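Local atomic coordinates of small heat shock protein hsp20 family (Sulfolobus solfataricus, PDB entry 4RZK), a protein that probably binds unfolded proteins as a small heat shock chaperone, represented here by its alpha-crystallin domain. Residues 4-9 with 55-60. Numbering follows the deposited sequence.
Sequences SEEREP and QYYKEI
Arg7 and Tyr56 form a parallel beta bridge that joins the N-terminal segment 4-9 to strand 55-60. Two backbone hydrogen bonds hold it. Arg7 N donates to Gln55 O at 2.9 Å, and Tyr57 N donates to Arg7 O at 3.2 Å. The side chains of Arg7 and Tyr56 leave the same face of the sheet and run side by side. CG of Arg7 lies anti to its carbonyl carbon (chi1 -75°), and the chain bends at chi3. This brings one face of the guanidinium over Tyr56 CE1, with the two planes turned 50° apart. On the opposite face of the sheet, the Glu6 carboxylate reaches the base of Tyr57, where Glu6 OE1 lies 3.6 Å from Tyr57 CB. Beyond the bridge, the Pro9 ring leans on two residues. Pro9 CD is 3.9 Å from Tyr56 CB, and Pro9 CG is 3.4 Å from Lys58 CB. Lys58 bends at chi2 (86°) and carries its methylenes across Glu8. Lys58 NZ meets Glu8 OE1 in a salt bridge at 3.4 Å, whose hydrogen bond is weak. An alanine here in place of Lys58 would probably leave the Glu8 carboxylate without its charged mate and strip away the methylenes that lie against Glu8 CG. The Tyr56 hydroxyl is hydrogen-bonded to Pro27 O, and Arg7 NH2 makes a salt bridge to Glu25 of the second subunit, so the contact borders the dimer interface. Strand 55-61 lies between strand 6-16, parallel to it, and strand 44-50, antiparallel to it, within the beta-sandwich of the alpha-crystallin domain.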
loop_
_atom_site.group_PDB
_atom_site.type_symbol
_atom_site.label_atom_id
_atom_site.label_comp_id
_atom_site.label_asym_id
_atom_site.label_seq_id
_atom_site.Cartn_x
_atom_site.Cartn_y
_atom_site.Cartn_z
ATOM N N SER A 4 13.855 -9.383 -8.120
ATOM C CA SER A 4 13.303 -9.281 -6.792
ATOM C C SER A 4 14.209 -8.466 -5.923
ATOM O O SER A 4 15.393 -8.707 -5.873
ATOM C CB SER A 4 13.186 -10.664 -6.171
ATOM O OG SER A 4 12.536 -11.564 -7.034
ATOM N N GLU A 5 13.649 -7.486 -5.243
ATOM C CA GLU A 5 14.328 -6.856 -4.139
ATOM C C GLU A 5 13.392 -6.788 -2.956
ATOM O O GLU A 5 12.298 -6.290 -3.072
ATOM C CB GLU A 5 14.776 -5.464 -4.522
ATOM C CG GLU A 5 15.852 -4.917 -3.620
ATOM C CD GLU A 5 16.146 -3.482 -3.914
ATOM O OE1 GLU A 5 15.388 -2.883 -4.686
ATOM O OE2 GLU A 5 17.120 -2.950 -3.372
ATOM N N GLU A 6 13.834 -7.268 -1.809
ATOM C CA GLU A 6 13.052 -7.167 -0.595
ATOM C C GLU A 6 12.950 -5.713 -0.174
ATOM O O GLU A 6 13.879 -4.949 -0.352
ATOM C CB GLU A 6 13.710 -7.985 0.502
ATOM C CG GLU A 6 12.821 -8.280 1.688
ATOM C CD GLU A 6 13.169 -9.585 2.355
ATOM O OE1 GLU A 6 14.071 -9.587 3.200
ATOM O OE2 GLU A 6 12.541 -10.603 2.035
ATOM N N ARG A 7 11.816 -5.336 0.394
ATOM C CA ARG A 7 11.567 -3.951 0.752
ATOM C C ARG A 7 11.155 -3.843 2.197
ATOM O O ARG A 7 10.607 -4.766 2.748
ATOM C CB ARG A 7 10.453 -3.375 -0.116
ATOM C CG ARG A 7 10.854 -3.046 -1.534
ATOM C CD ARG A 7 9.632 -2.930 -2.406
ATOM N NE ARG A 7 8.773 -1.844 -1.971
ATOM C CZ ARG A 7 7.651 -1.506 -2.578
ATOM N NH1 ARG A 7 7.268 -2.162 -3.646
ATOM N NH2 ARG A 7 6.926 -0.514 -2.122
ATOM N N GLU A 8 11.387 -2.695 2.799
ATOM C CA GLU A 8 10.965 -2.499 4.160
ATOM C C GLU A 8 9.713 -1.665 4.138
ATOM O O GLU A 8 9.713 -0.554 3.657
ATOM C CB GLU A 8 12.053 -1.790 4.933
ATOM C CG GLU A 8 11.661 -1.389 6.328
ATOM C CD GLU A 8 12.850 -0.938 7.124
ATOM O OE1 GLU A 8 12.930 0.245 7.470
ATOM O OE2 GLU A 8 13.716 -1.773 7.387
ATOM N N PRO A 9 8.646 -2.228 4.672
ATOM C CA PRO A 9 7.320 -1.630 4.620
ATOM C C PRO A 9 7.192 -0.407 5.487
ATOM O O PRO A 9 7.866 -0.311 6.490
ATOM C CB PRO A 9 6.425 -2.740 5.164
ATOM C CG PRO A 9 7.327 -3.651 5.900
ATOM C CD PRO A 9 8.600 -3.612 5.147
ATOM N N GLN A 55 7.995 -8.221 -2.340
ATOM C CA GLN A 55 8.300 -8.920 -1.103
ATOM C C GLN A 55 8.749 -7.980 0.025
ATOM O O GLN A 55 9.558 -7.111 -0.203
ATOM C CB GLN A 55 9.306 -10.049 -1.356
ATOM C CG GLN A 55 10.423 -9.743 -2.344
ATOM C CD GLN A 55 10.002 -9.847 -3.787
ATOM O OE1 GLN A 55 9.410 -10.825 -4.202
ATOM N NE2 GLN A 55 10.314 -8.829 -4.560
ATOM N N TYR A 56 8.202 -8.148 1.223
ATOM C CA TYR A 56 8.530 -7.273 2.340
ATOM C C TYR A 56 8.970 -8.040 3.565
ATOM O O TYR A 56 8.470 -9.108 3.834
ATOM C CB TYR A 56 7.338 -6.421 2.755
ATOM C CG TYR A 56 6.560 -5.743 1.662
ATOM C CD1 TYR A 56 6.680 -4.391 1.449
ATOM C CD2 TYR A 56 5.669 -6.442 0.885
ATOM C CE1 TYR A 56 5.957 -3.760 0.468
ATOM C CE2 TYR A 56 4.943 -5.816 -0.093
ATOM C CZ TYR A 56 5.094 -4.475 -0.296
ATOM O OH TYR A 56 4.371 -3.841 -1.267
ATOM N N TYR A 57 9.916 -7.471 4.295
ATOM C CA TYR A 57 10.268 -7.929 5.624
ATOM C C TYR A 57 10.474 -6.731 6.522
ATOM O O TYR A 57 11.133 -5.789 6.141
ATOM C CB TYR A 57 11.526 -8.787 5.574
ATOM C CG TYR A 57 12.063 -9.215 6.909
ATOM C CD1 TYR A 57 11.756 -10.452 7.439
ATOM C CD2 TYR A 57 12.899 -8.395 7.630
ATOM C CE1 TYR A 57 12.258 -10.849 8.660
ATOM C CE2 TYR A 57 13.398 -8.784 8.847
ATOM C CZ TYR A 57 13.074 -10.009 9.353
ATOM O OH TYR A 57 13.578 -10.380 10.562
ATOM N N LYS A 58 9.908 -6.763 7.716
ATOM C CA LYS A 58 10.155 -5.715 8.689
ATOM C C LYS A 58 10.275 -6.287 10.081
ATOM O O LYS A 58 9.611 -7.242 10.417
ATOM C CB LYS A 58 9.040 -4.682 8.665
ATOM C CG LYS A 58 9.166 -3.617 9.729
ATOM C CD LYS A 58 10.057 -2.485 9.272
ATOM C CE LYS A 58 9.601 -1.158 9.837
ATOM N NZ LYS A 58 10.740 -0.240 10.055
ATOM N N GLU A 59 11.125 -5.693 10.897
ATOM C CA GLU A 59 11.185 -6.066 12.290
ATOM C C GLU A 59 11.095 -4.828 13.148
ATOM O O GLU A 59 11.729 -3.826 12.871
ATOM C CB GLU A 59 12.413 -6.914 12.588
ATOM C CG GLU A 59 13.616 -6.182 13.128
ATOM C CD GLU A 59 14.811 -7.098 13.236
ATOM O OE1 GLU A 59 15.896 -6.625 13.612
ATOM O OE2 GLU A 59 14.659 -8.294 12.935
ATOM N N ILE A 60 10.260 -4.894 14.170
ATOM C CA ILE A 60 9.980 -3.749 14.999
ATOM C C ILE A 60 10.316 -4.020 16.435
ATOM O O ILE A 60 9.933 -5.039 16.976
ATOM C CB ILE A 60 8.495 -3.409 14.980
ATOM C CG1 ILE A 60 8.105 -2.769 13.654
ATOM C CG2 ILE A 60 8.170 -2.491 16.135
ATOM C CD1 ILE A 60 7.180 -3.628 12.832
#